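Local coordinates for diguanylate cyclase (Pseudomonas aeruginosa, PDB 5M3C), which is a two-domain bacterial protein that joins a GGDEF domain, here holding guanosine-5'-triphosphate and calcium, to an EAL domain with a barrel-like alpha/beta fold, at residues B[212-217]-B[413-418]; B[366-371]-B[396-401]; B[130-135]-B[140-145]; B[373-378]-B[402-407]. One frame throughout, in Å; residues are numbered along the deposited sequence.

Contact 1. Residues B[212-217]-B[413-418]; sequences LVRWYH and SPPLPA
L212 meets the ring of P415 with one branch of its isopropyl end. L212 CD1 lies 3.7 Å from P415 CG and 4.0 Å from P415 CB. The first torsion of L212 sets CG anti to the carbonyl carbon (chi1 -59°), and the branch CD1 then reaches the outer carbons of the ring. The two side chains run aslant to each other, and the touch is purely apolar. The backbones stay well apart, with L212 CA 7.6 Å from P415 CA. Strand 192-200 lies between strands 206-217 and 406-417 in the sheet, consistent with this spacing. Its Y194 pairs with L212 through the backbone while its Y195 pairs with L416. The contact therefore reaches over strand 192-200, from 206-217 to 406-417. L212 closes the E-A-L sequence that names the EAL domain: E210 binds a calcium ion, and the L212 side chain is about 5 Å from it.

Two residues on, R214 points to the same ring. Its chain turns at the second torsion (chi2 -74°) and runs across P415 at about a right angle. R214 NH2 is the atom that arrives, 3.3 Å from P415 CG and 3.6 Å from P415 CB. A proline ring carbon offers no acceptor, so this is van der Waals packing. P415 CG approaches the guanidinium obliquely. Y194 touches both R214 and P415 from the strand between. Just before P415, S413 OG donates a hydrogen bond of 3.0 Å to P414 O, and S413 O takes one from Q196.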
loop_
_atom_site.group_PDB
_atom_site.type_symbol
_atom_site.label_atom_id
_atom_site.label_comp_id
_atom_site.label_asym_id
_atom_site.label_seq_id
_atom_site.Cartn_x
_atom_site.Cartn_y
_atom_site.Cartn_z
ATOM N N LEU B 212 5.410 -13.104 24.626
ATOM C CA LEU B 212 4.115 -13.069 23.963
ATOM C C LEU B 212 3.000 -12.817 24.971
ATOM O O LEU B 212 2.854 -13.556 25.945
ATOM C CB LEU B 212 3.873 -14.398 23.250
ATOM C CG LEU B 212 4.922 -14.767 22.199
ATOM C CD1 LEU B 212 4.960 -16.270 21.970
ATOM C CD2 LEU B 212 4.651 -14.026 20.899
ATOM N N VAL B 213 2.203 -11.783 24.723
ATOM C CA VAL B 213 1.142 -11.396 25.649
ATOM C C VAL B 213 -0.024 -12.376 25.608
ATOM O O VAL B 213 -0.498 -12.752 24.538
ATOM C CB VAL B 213 0.593 -9.996 25.333
ATOM C CG1 VAL B 213 -0.156 -9.444 26.536
ATOM C CG2 VAL B 213 1.717 -9.056 24.938
ATOM N N ARG B 214 -0.482 -12.778 26.787
ATOM C CA ARG B 214 -1.629 -13.661 26.916
ATOM C C ARG B 214 -2.663 -13.020 27.827
ATOM O O ARG B 214 -2.332 -12.173 28.654
ATOM C CB ARG B 214 -1.206 -15.008 27.504
ATOM C CG ARG B 214 -0.402 -15.889 26.559
ATOM C CD ARG B 214 -1.279 -16.499 25.479
ATOM N NE ARG B 214 -0.618 -17.618 24.812
ATOM C CZ ARG B 214 0.213 -17.499 23.779
ATOM N NH1 ARG B 214 0.503 -16.303 23.278
ATOM N NH2 ARG B 214 0.759 -18.583 23.243
ATOM N N TRP B 215 -3.916 -13.430 27.674
ATOM C CA TRP B 215 -4.988 -12.914 28.510
ATOM C C TRP B 215 -6.026 -13.993 28.768
ATOM O O TRP B 215 -6.759 -14.385 27.863
ATOM C CB TRP B 215 -5.639 -11.691 27.850
ATOM C CG TRP B 215 -6.712 -11.035 28.683
ATOM C CD1 TRP B 215 -6.857 -11.103 30.038
ATOM C CD2 TRP B 215 -7.768 -10.187 28.213
ATOM N NE1 TRP B 215 -7.944 -10.365 30.438
ATOM C CE2 TRP B 215 -8.519 -9.790 29.336
ATOM C CE3 TRP B 215 -8.154 -9.730 26.949
ATOM C CZ2 TRP B 215 -9.630 -8.958 29.236
ATOM C CZ3 TRP B 215 -9.261 -8.903 26.852
ATOM C CH2 TRP B 215 -9.985 -8.527 27.988
ATOM N N TYR B 216 -6.074 -14.484 30.004
ATOM C CA TYR B 216 -7.112 -15.421 30.408
ATOM C C TYR B 216 -8.146 -14.723 31.275
ATOM O O TYR B 216 -7.800 -13.981 32.195
ATOM C CB TYR B 216 -6.532 -16.603 31.181
ATOM C CG TYR B 216 -7.604 -17.508 31.760
ATOM C CD1 TYR B 216 -8.232 -18.468 30.969
ATOM C CD2 TYR B 216 -8.002 -17.393 33.085
ATOM C CE1 TYR B 216 -9.219 -19.291 31.485
ATOM C CE2 TYR B 216 -8.987 -18.213 33.611
ATOM C CZ TYR B 216 -9.593 -19.160 32.805
ATOM O OH TYR B 216 -10.574 -19.980 33.317
ATOM N N HIS B 217 -9.419 -14.966 30.976
ATOM C CA HIS B 217 -10.506 -14.464 31.802
ATOM C C HIS B 217 -11.494 -15.594 32.061
ATOM O O HIS B 217 -12.031 -16.177 31.122
ATOM C CB HIS B 217 -11.212 -13.290 31.122
ATOM C CG HIS B 217 -12.045 -12.471 32.055
ATOM N ND1 HIS B 217 -13.158 -12.972 32.694
ATOM C CD2 HIS B 217 -11.928 -11.185 32.460
ATOM C CE1 HIS B 217 -13.690 -12.032 33.453
ATOM N NE2 HIS B 217 -12.963 -10.937 33.329
ATOM N N SER B 413 9.405 -25.763 21.454
ATOM C CA SER B 413 8.436 -25.769 22.547
ATOM C C SER B 413 7.421 -24.647 22.367
ATOM O O SER B 413 7.757 -23.580 21.850
ATOM C CB SER B 413 9.124 -25.598 23.904
ATOM O OG SER B 413 9.124 -24.237 24.305
ATOM N N PRO B 414 6.175 -24.885 22.801
ATOM C CA PRO B 414 5.180 -23.826 22.779
ATOM C C PRO B 414 5.526 -22.758 23.809
ATOM O O PRO B 414 6.382 -22.987 24.667
ATOM C CB PRO B 414 3.885 -24.550 23.157
ATOM C CG PRO B 414 4.326 -25.717 23.967
ATOM C CD PRO B 414 5.658 -26.126 23.407
ATOM N N PRO B 415 4.877 -21.592 23.724
ATOM C CA PRO B 415 5.130 -20.529 24.692
ATOM C C PRO B 415 4.881 -21.007 26.119
ATOM O O PRO B 415 3.831 -21.585 26.400
ATOM C CB PRO B 415 4.124 -19.445 24.296
ATOM C CG PRO B 415 3.815 -19.710 22.861
ATOM C CD PRO B 415 3.883 -21.199 22.711
ATOM N N LEU B 416 5.849 -20.771 27.001
ATOM C CA LEU B 416 5.765 -21.226 28.390
ATOM C C LEU B 416 5.616 -20.065 29.377
ATOM O O LEU B 416 6.064 -18.953 29.104
ATOM C CB LEU B 416 7.017 -22.026 28.764
ATOM C CG LEU B 416 7.314 -23.322 28.006
ATOM C CD1 LEU B 416 8.417 -24.082 28.726
ATOM C CD2 LEU B 416 6.073 -24.193 27.866
ATOM N N PRO B 417 4.977 -20.322 30.531
ATOM C CA PRO B 417 4.990 -19.365 31.637
ATOM C C PRO B 417 6.392 -19.200 32.227
ATOM O O PRO B 417 7.181 -20.142 32.211
ATOM C CB PRO B 417 4.048 -20.000 32.665
ATOM C CG PRO B 417 3.172 -20.912 31.877
ATOM C CD PRO B 417 4.042 -21.433 30.775
ATOM N N ALA B 418 6.681 -18.014 32.755
ATOM C CA ALA B 418 8.024 -17.664 33.231
ATOM C C ALA B 418 8.722 -18.776 34.026
ATOM O O ALA B 418 9.784 -19.258 33.624
ATOM C CB ALA B 418 7.964 -16.389 34.060
#

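Contact 2. Residues B[366-371]-B[396-401]; sequences HDAAIT and QSFLTH
T371, which packs on L399 across the contact, also grips the carbonyl oxygen of D367 twice. T371 OG1 donates to D367 O at 2.7 Å, and T371 N donates to the same D367 O at 3.1 Å. The two donors come from opposite faces of the carbonyl plane. The hydroxyl meets the oxygen at a C=O...donor angle of 158°, tilted somewhat out of that plane. Because the hydroxyl is tied back to its own helix, the methyl branch is turned outward: OG1 sits beside the backbone N (chi1 -58°), which puts CG2 anti to that N. T371 CG2 then touches L399 CD2 at 3.8 Å, and the two side chains cross at about a right angle.

Both helices belong to the EAL domain. Helix 365-380 comes, after the short helix 355-358, in the connection from strand 350-353 to its parallel neighbour 384-387, a beta-alpha-beta crossover. Helix 393-401 follows strand 384-387 and leads to strand 406-417.

The second point of touch joins A368 and F398. F398 carries its ring anti to the backbone N (chi1 179°), across to the first helix. Its far end does the touching: A368 CB is 3.7 Å from F398 CZ and 3.8 Å from F398 CE2. The methyl comes in obliquely to the ring. L361 packs on both F398 and L399, P362 on F398, and I407 on L399. At the start of the first segment, H366 NE2 forms a hydrogen bond with S341 OG of the second subunit, and I370 packs on L340 of that subunit.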
loop_
_atom_site.group_PDB
_atom_site.type_symbol
_atom_site.label_atom_id
_atom_site.label_comp_id
_atom_site.label_asym_id
_atom_site.label_seq_id
_atom_site.Cartn_x
_atom_site.Cartn_y
_atom_site.Cartn_z
ATOM N N HIS B 366 5.970 -24.906 -3.612
ATOM C CA HIS B 366 5.960 -23.446 -3.602
ATOM C C HIS B 366 6.541 -22.885 -2.309
ATOM O O HIS B 366 7.413 -22.019 -2.339
ATOM C CB HIS B 366 4.530 -22.934 -3.788
ATOM C CG HIS B 366 4.395 -21.451 -3.632
ATOM N ND1 HIS B 366 4.596 -20.572 -4.675
ATOM C CD2 HIS B 366 4.075 -20.692 -2.557
ATOM C CE1 HIS B 366 4.406 -19.336 -4.248
ATOM N NE2 HIS B 366 4.090 -19.381 -2.966
ATOM N N ASP B 367 6.047 -23.379 -1.179
ATOM C CA ASP B 367 6.506 -22.908 0.125
ATOM C C ASP B 367 7.999 -23.160 0.312
ATOM O O ASP B 367 8.676 -22.417 1.023
ATOM C CB ASP B 367 5.715 -23.582 1.249
ATOM C CG ASP B 367 4.328 -22.987 1.429
ATOM O OD1 ASP B 367 3.993 -22.011 0.723
ATOM O OD2 ASP B 367 3.572 -23.495 2.285
ATOM N N ALA B 368 8.507 -24.210 -0.324
ATOM C CA ALA B 368 9.932 -24.515 -0.272
ATOM C C ALA B 368 10.721 -23.452 -1.027
ATOM O O ALA B 368 11.708 -22.920 -0.518
ATOM C CB ALA B 368 10.202 -25.893 -0.859
ATOM N N ALA B 369 10.273 -23.146 -2.241
ATOM C CA ALA B 369 10.942 -22.170 -3.100
ATOM C C ALA B 369 11.052 -20.813 -2.415
ATOM O O ALA B 369 12.112 -20.184 -2.418
ATOM C CB ALA B 369 10.192 -22.031 -4.416
ATOM N N ILE B 370 9.944 -20.371 -1.830
ATOM C CA ILE B 370 9.894 -19.088 -1.141
ATOM C C ILE B 370 10.788 -19.077 0.090
ATOM O O ILE B 370 11.517 -18.119 0.315
ATOM C CB ILE B 370 8.461 -18.743 -0.703
ATOM C CG1 ILE B 370 7.525 -18.725 -1.913
ATOM C CG2 ILE B 370 8.435 -17.404 0.015
ATOM C CD1 ILE B 370 8.044 -17.912 -3.079
ATOM N N THR B 371 10.722 -20.134 0.892
ATOM C CA THR B 371 11.554 -20.223 2.087
ATOM C C THR B 371 13.025 -20.227 1.687
ATOM O O THR B 371 13.859 -19.596 2.334
ATOM C CB THR B 371 11.237 -21.488 2.908
ATOM O OG1 THR B 371 9.851 -21.491 3.275
ATOM C CG2 THR B 371 12.092 -21.540 4.166
ATOM N N GLN B 396 11.890 -28.953 10.384
ATOM C CA GLN B 396 13.174 -28.555 10.951
ATOM C C GLN B 396 14.326 -29.137 10.142
ATOM O O GLN B 396 15.347 -28.478 9.942
ATOM C CB GLN B 396 13.289 -28.996 12.410
ATOM C CG GLN B 396 14.549 -28.483 13.093
ATOM C CD GLN B 396 14.611 -28.837 14.565
ATOM O OE1 GLN B 396 13.689 -29.443 15.111
ATOM N NE2 GLN B 396 15.704 -28.458 15.217
ATOM N N SER B 397 14.162 -30.376 9.684
ATOM C CA SER B 397 15.170 -31.012 8.841
ATOM C C SER B 397 15.420 -30.149 7.608
ATOM O O SER B 397 16.536 -29.673 7.388
ATOM C CB SER B 397 14.720 -32.416 8.421
ATOM O OG SER B 397 14.612 -33.281 9.540
ATOM N N PHE B 398 14.370 -29.941 6.819
ATOM C CA PHE B 398 14.444 -29.117 5.615
ATOM C C PHE B 398 15.233 -27.839 5.873
ATOM O O PHE B 398 16.233 -27.565 5.208
ATOM C CB PHE B 398 13.032 -28.757 5.143
ATOM C CG PHE B 398 13.000 -27.884 3.917
ATOM C CD1 PHE B 398 13.309 -26.534 3.998
ATOM C CD2 PHE B 398 12.643 -28.410 2.684
ATOM C CE1 PHE B 398 13.270 -25.732 2.873
ATOM C CE2 PHE B 398 12.603 -27.613 1.557
ATOM C CZ PHE B 398 12.917 -26.272 1.651
ATOM N N LEU B 399 14.777 -27.066 6.851
ATOM C CA LEU B 399 15.381 -25.776 7.161
ATOM C C LEU B 399 16.889 -25.875 7.376
ATOM O O LEU B 399 17.617 -24.913 7.126
ATOM C CB LEU B 399 14.712 -25.163 8.394
ATOM C CG LEU B 399 13.270 -24.688 8.184
ATOM C CD1 LEU B 399 12.578 -24.429 9.512
ATOM C CD2 LEU B 399 13.228 -23.446 7.307
ATOM N N THR B 400 17.360 -27.032 7.834
ATOM C CA THR B 400 18.784 -27.212 8.116
ATOM C C THR B 400 19.583 -27.500 6.846
ATOM O O THR B 400 20.694 -26.993 6.678
ATOM C CB THR B 400 19.023 -28.339 9.138
ATOM O OG1 THR B 400 18.120 -28.186 10.241
ATOM C CG2 THR B 400 20.459 -28.302 9.650
ATOM N N HIS B 401 19.016 -28.308 5.954
ATOM C CA HIS B 401 19.669 -28.629 4.686
ATOM C C HIS B 401 19.649 -27.429 3.740
ATOM O O HIS B 401 20.385 -27.402 2.752
ATOM C CB HIS B 401 18.988 -29.821 4.004
ATOM C CG HIS B 401 19.029 -31.087 4.805
ATOM N ND1 HIS B 401 20.183 -31.816 4.989
ATOM C CD2 HIS B 401 18.050 -31.762 5.454
ATOM C CE1 HIS B 401 19.917 -32.880 5.726
ATOM N NE2 HIS B 401 18.630 -32.871 6.021
#

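Contact 3. Residues B[130-135]-B[140-145]; sequences ALFPKD and PTLVKN
N145 and D135 make the one polar bond across this contact. N145 ND2 donates to the backbone oxygen D135 O at 2.7 Å. The donor lies in the carbonyl plane and the acceptor is close to the amide plane of N145. The bond is bent at the hydrogen (132°). Two further bonds fix the turn that presents this carbonyl. L131 N donates to D135 OD2 at 2.7 Å and nearly straight (163°). It comes on the anti side of the carboxylate, well out of the carboxylate plane (32°). D135 N in turn donates to L131 O at 2.8 Å. D135 is thus held to the strand end by its backbone and its side chain. T141, a turn of helix before N145, has its hydroxyl bonded to D138.

The apolar part centres on L142. Its branch CD1 lies 3.6 Å from F132 CB and also approaches F132 CG and CD1, obliquely to the ring. The other branch, L142 CD2, rests 3.7 Å from L131 O. The side chains of F132 and L142 cross at about a right angle. A130 CB packs against the helix backbone, 3.5 Å from L142 O. L25 of helix 14-31 touches both F132 and L142.

Strand 119-132, helix 139-155 and strand 161-163 form a beta-alpha-beta unit of the GGDEF domain, and this contact lies where the chain turns from the first strand into the helix. A130, F132 and L142 make the apolar packing; the N145 amide meets the D135 carbonyl, so the one bond across does not depend on a charged group.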
loop_
_atom_site.group_PDB
_atom_site.type_symbol
_atom_site.label_atom_id
_atom_site.label_comp_id
_atom_site.label_asym_id
_atom_site.label_seq_id
_atom_site.Cartn_x
_atom_site.Cartn_y
_atom_site.Cartn_z
ATOM N N ALA B 130 -33.587 -0.546 12.105
ATOM C CA ALA B 130 -34.484 -1.543 12.682
ATOM C C ALA B 130 -35.866 -1.395 12.068
ATOM O O ALA B 130 -36.453 -0.322 12.118
ATOM C CB ALA B 130 -34.558 -1.386 14.191
ATOM N N LEU B 131 -36.380 -2.474 11.487
ATOM C CA LEU B 131 -37.691 -2.450 10.846
ATOM C C LEU B 131 -38.763 -2.978 11.787
ATOM O O LEU B 131 -38.499 -3.864 12.596
ATOM C CB LEU B 131 -37.673 -3.304 9.576
ATOM C CG LEU B 131 -36.861 -2.764 8.398
ATOM C CD1 LEU B 131 -36.545 -3.876 7.411
ATOM C CD2 LEU B 131 -37.602 -1.630 7.708
ATOM N N PHE B 132 -39.969 -2.428 11.689
ATOM C CA PHE B 132 -41.108 -3.002 12.399
ATOM C C PHE B 132 -42.194 -3.423 11.415
ATOM O O PHE B 132 -42.422 -2.753 10.403
ATOM C CB PHE B 132 -41.661 -2.054 13.474
ATOM C CG PHE B 132 -42.067 -0.697 12.967
ATOM C CD1 PHE B 132 -41.156 0.345 12.933
ATOM C CD2 PHE B 132 -43.372 -0.452 12.572
ATOM C CE1 PHE B 132 -41.533 1.602 12.491
ATOM C CE2 PHE B 132 -43.754 0.801 12.127
ATOM C CZ PHE B 132 -42.835 1.830 12.088
ATOM N N PRO B 133 -42.861 -4.535 11.720
ATOM C CA PRO B 133 -42.650 -5.251 12.985
ATOM C C PRO B 133 -41.653 -6.412 12.910
ATOM O O PRO B 133 -41.612 -7.240 13.821
ATOM C CB PRO B 133 -44.048 -5.785 13.322
ATOM C CG PRO B 133 -44.759 -5.863 12.015
ATOM C CD PRO B 133 -44.225 -4.725 11.196
ATOM N N LYS B 134 -40.854 -6.472 11.848
ATOM C CA LYS B 134 -39.928 -7.590 11.668
ATOM C C LYS B 134 -38.963 -7.708 12.842
ATOM O O LYS B 134 -38.702 -8.804 13.333
ATOM C CB LYS B 134 -39.133 -7.439 10.368
ATOM C CG LYS B 134 -38.185 -8.597 10.088
ATOM C CD LYS B 134 -37.250 -8.291 8.928
ATOM N N ASP B 135 -38.441 -6.571 13.288
ATOM C CA ASP B 135 -37.404 -6.548 14.311
ATOM C C ASP B 135 -37.928 -6.113 15.675
ATOM O O ASP B 135 -37.144 -5.886 16.593
ATOM C CB ASP B 135 -36.274 -5.612 13.882
ATOM C CG ASP B 135 -35.764 -5.914 12.487
ATOM O OD1 ASP B 135 -35.787 -7.096 12.082
ATOM O OD2 ASP B 135 -35.337 -4.966 11.797
ATOM N N PRO B 140 -39.120 0.310 22.952
ATOM C CA PRO B 140 -37.822 -0.015 23.555
ATOM C C PRO B 140 -36.977 -0.998 22.740
ATOM O O PRO B 140 -35.779 -0.771 22.546
ATOM C CB PRO B 140 -38.207 -0.636 24.903
ATOM C CG PRO B 140 -39.558 -0.085 25.210
ATOM C CD PRO B 140 -40.239 0.079 23.885
ATOM N N THR B 141 -37.593 -2.076 22.261
ATOM C CA THR B 141 -36.846 -3.112 21.544
ATOM C C THR B 141 -36.436 -2.642 20.149
ATOM O O THR B 141 -35.388 -3.043 19.635
ATOM C CB THR B 141 -37.635 -4.433 21.418
ATOM O OG1 THR B 141 -38.659 -4.292 20.429
ATOM C CG2 THR B 141 -38.248 -4.837 22.757
ATOM N N LEU B 142 -37.264 -1.797 19.540
ATOM C CA LEU B 142 -36.940 -1.224 18.239
ATOM C C LEU B 142 -35.743 -0.293 18.366
ATOM O O LEU B 142 -34.813 -0.348 17.555
ATOM C CB LEU B 142 -38.139 -0.476 17.653
ATOM C CG LEU B 142 -39.212 -1.361 17.011
ATOM C CD1 LEU B 142 -40.391 -0.526 16.534
ATOM C CD2 LEU B 142 -38.629 -2.169 15.858
ATOM N N VAL B 143 -35.762 0.554 19.392
ATOM C CA VAL B 143 -34.630 1.436 19.664
ATOM C C VAL B 143 -33.386 0.607 19.982
ATOM O O VAL B 143 -32.315 0.836 19.414
ATOM C CB VAL B 143 -34.920 2.403 20.829
ATOM C CG1 VAL B 143 -33.631 3.017 21.351
ATOM C CG2 VAL B 143 -35.888 3.490 20.389
ATOM N N LYS B 144 -33.539 -0.361 20.885
ATOM C CA LYS B 144 -32.439 -1.253 21.256
ATOM C C LYS B 144 -31.818 -1.887 20.017
ATOM O O LYS B 144 -30.621 -1.746 19.757
ATOM C CB LYS B 144 -32.946 -2.351 22.199
ATOM C CG LYS B 144 -31.888 -3.362 22.616
ATOM N N ASN B 145 -32.644 -2.586 19.252
ATOM C CA ASN B 145 -32.167 -3.292 18.072
ATOM C C ASN B 145 -31.584 -2.322 17.044
ATOM O O ASN B 145 -30.589 -2.637 16.394
ATOM C CB ASN B 145 -33.296 -4.128 17.464
ATOM C CG ASN B 145 -33.764 -5.235 18.394
ATOM O OD1 ASN B 145 -33.152 -5.493 19.432
ATOM N ND2 ASN B 145 -34.857 -5.892 18.027
#

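Contact 4. Residues B[373-378]-B[402-407]; sequences AIIALG and EGCEQI
I375 stands out from its helix toward the 402-404 turn. The first torsion places CG1 beside the backbone N and CG2 anti to it (chi1 -68°). Both arms meet E402 O: I375 CD1, the end of the longer arm, is 3.7 Å from E402 O, and I375 CG2, the shorter arm, is 3.9 Å from E402 O. I375 CD1 also meets C404 CB at 3.7 Å, and I375 CG2 also meets G403 O at 3.9 Å. One side chain thus packs against the turn, touching two carbonyl oxygens and a methylene by van der Waals packing.

C404 meets I375 with CB. The C404 side chain also packs on A387 of strand 384-387 and on L399. E402 CB also comes near I375 CD1, at 4.4 Å. The E402 carboxylate forms a long, weak ion pair with R372. On the helix itself, A373 and A376 pack on S380 of the second subunit, and L377 packs on L340 of that subunit.

G403 has a positive phi of 80°, a value that suits glycine. It is the C' residue of a Schellman motif, which ends helix 393-401 with C404 N directed to L399 O and G403 N to T400 O. The chain then enters strand 406-417 of the EAL domain. I375 packs this turn against helix 365-380, as part of the helical layer around an alpha/beta barrel.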
loop_
_atom_site.group_PDB
_atom_site.type_symbol
_atom_site.label_atom_id
_atom_site.label_comp_id
_atom_site.label_asym_id
_atom_site.label_seq_id
_atom_site.Cartn_x
_atom_site.Cartn_y
_atom_site.Cartn_z
ATOM N N ALA B 373 14.179 -18.920 -1.012
ATOM C CA ALA B 373 14.440 -17.579 -1.523
ATOM C C ALA B 373 14.701 -16.586 -0.395
ATOM O O ALA B 373 15.667 -15.826 -0.435
ATOM C CB ALA B 373 13.269 -17.108 -2.369
ATOM N N ILE B 374 13.832 -16.599 0.608
ATOM C CA ILE B 374 13.941 -15.687 1.740
ATOM C C ILE B 374 15.270 -15.848 2.471
ATOM O O ILE B 374 15.872 -14.862 2.890
ATOM C CB ILE B 374 12.799 -15.912 2.747
ATOM C CG1 ILE B 374 11.454 -15.568 2.108
ATOM C CG2 ILE B 374 13.011 -15.063 3.989
ATOM C CD1 ILE B 374 10.265 -15.897 2.983
ATOM N N ILE B 375 15.719 -17.089 2.634
ATOM C CA ILE B 375 16.995 -17.353 3.293
ATOM C C ILE B 375 18.125 -16.721 2.491
ATOM O O ILE B 375 18.952 -15.984 3.035
ATOM C CB ILE B 375 17.250 -18.866 3.458
ATOM C CG1 ILE B 375 16.254 -19.465 4.457
ATOM C CG2 ILE B 375 18.679 -19.118 3.926
ATOM C CD1 ILE B 375 16.183 -20.977 4.429
ATOM N N ALA B 376 18.144 -17.005 1.191
ATOM C CA ALA B 376 19.147 -16.441 0.292
ATOM C C ALA B 376 19.102 -14.915 0.330
ATOM O O ALA B 376 20.136 -14.247 0.269
ATOM C CB ALA B 376 18.924 -16.942 -1.129
ATOM N N LEU B 377 17.893 -14.373 0.437
ATOM C CA LEU B 377 17.691 -12.929 0.496
ATOM C C LEU B 377 18.279 -12.357 1.781
ATOM O O LEU B 377 19.078 -11.425 1.748
ATOM C CB LEU B 377 16.198 -12.602 0.418
ATOM C CG LEU B 377 15.835 -11.227 -0.149
ATOM C CD1 LEU B 377 14.326 -11.040 -0.156
ATOM C CD2 LEU B 377 16.505 -10.108 0.630
ATOM N N GLY B 378 17.877 -12.920 2.914
ATOM C CA GLY B 378 18.374 -12.479 4.208
ATOM C C GLY B 378 19.881 -12.599 4.313
ATOM O O GLY B 378 20.553 -11.672 4.773
ATOM N N GLU B 402 18.801 -26.448 4.042
ATOM C CA GLU B 402 18.659 -25.259 3.202
ATOM C C GLU B 402 19.332 -24.031 3.816
ATOM O O GLU B 402 19.170 -22.915 3.324
ATOM C CB GLU B 402 17.181 -24.969 2.939
ATOM C CG GLU B 402 16.454 -26.090 2.212
ATOM C CD GLU B 402 17.020 -26.360 0.831
ATOM O OE1 GLU B 402 16.701 -27.421 0.254
ATOM O OE2 GLU B 402 17.781 -25.510 0.320
ATOM N N GLY B 403 20.078 -24.245 4.895
ATOM C CA GLY B 403 20.928 -23.205 5.466
ATOM C C GLY B 403 20.227 -22.186 6.346
ATOM O O GLY B 403 20.770 -21.111 6.604
ATOM N N CYS B 404 19.028 -22.514 6.821
ATOM C CA CYS B 404 18.307 -21.615 7.720
ATOM C C CYS B 404 19.027 -21.543 9.063
ATOM O O CYS B 404 19.228 -22.562 9.724
ATOM C CB CYS B 404 16.862 -22.074 7.920
ATOM S SG CYS B 404 15.821 -20.857 8.767
ATOM N N GLU B 405 19.410 -20.335 9.462
ATOM C CA GLU B 405 20.253 -20.141 10.641
ATOM C C GLU B 405 19.555 -20.518 11.948
ATOM O O GLU B 405 20.027 -21.386 12.687
ATOM C CB GLU B 405 20.730 -18.687 10.710
ATOM C CG GLU B 405 21.752 -18.417 11.806
ATOM C CD GLU B 405 22.276 -16.993 11.780
ATOM O OE1 GLU B 405 22.971 -16.597 12.739
ATOM O OE2 GLU B 405 21.990 -16.266 10.803
ATOM N N GLN B 406 18.436 -19.862 12.235
ATOM C CA GLN B 406 17.741 -20.061 13.502
ATOM C C GLN B 406 16.351 -20.635 13.292
ATOM O O GLN B 406 15.916 -20.837 12.160
ATOM C CB GLN B 406 17.649 -18.745 14.267
ATOM C CG GLN B 406 18.997 -18.213 14.714
ATOM C CD GLN B 406 18.891 -16.852 15.367
ATOM O OE1 GLN B 406 17.793 -16.356 15.617
ATOM N NE2 GLN B 406 20.035 -16.238 15.644
ATOM N N ILE B 407 15.660 -20.900 14.396
ATOM C CA ILE B 407 14.358 -21.542 14.342
ATOM C C ILE B 407 13.542 -21.275 15.606
ATOM O O ILE B 407 14.095 -21.011 16.683
ATOM C CB ILE B 407 14.504 -23.063 14.134
ATOM C CG1 ILE B 407 13.531 -23.531 13.055
ATOM C CG2 ILE B 407 14.305 -23.818 15.445
ATOM C CD1 ILE B 407 13.573 -25.021 12.793
#

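Contact 3 comes first along the chain and is the only one in the GGDEF domain. Its centre is about 43 Å from that of contact 1, about 56 Å from that of contact 2 and about 58 Å from that of contact 4. The other three lie in the EAL domain. Contact 1 spans the long chain loop in which contacts 2 and 4 are nested. These two alternate along the chain, with centres about 8 Å apart, and share helix 365-380. They touch through L399 and Q396 on one side and C404 and I407 on the other. For contacts 1 and 4, the centres are about 27 Å apart and both use strand 406-417. Contact 1 lies near the calcium site, contacts 2 and 4 by the second subunit.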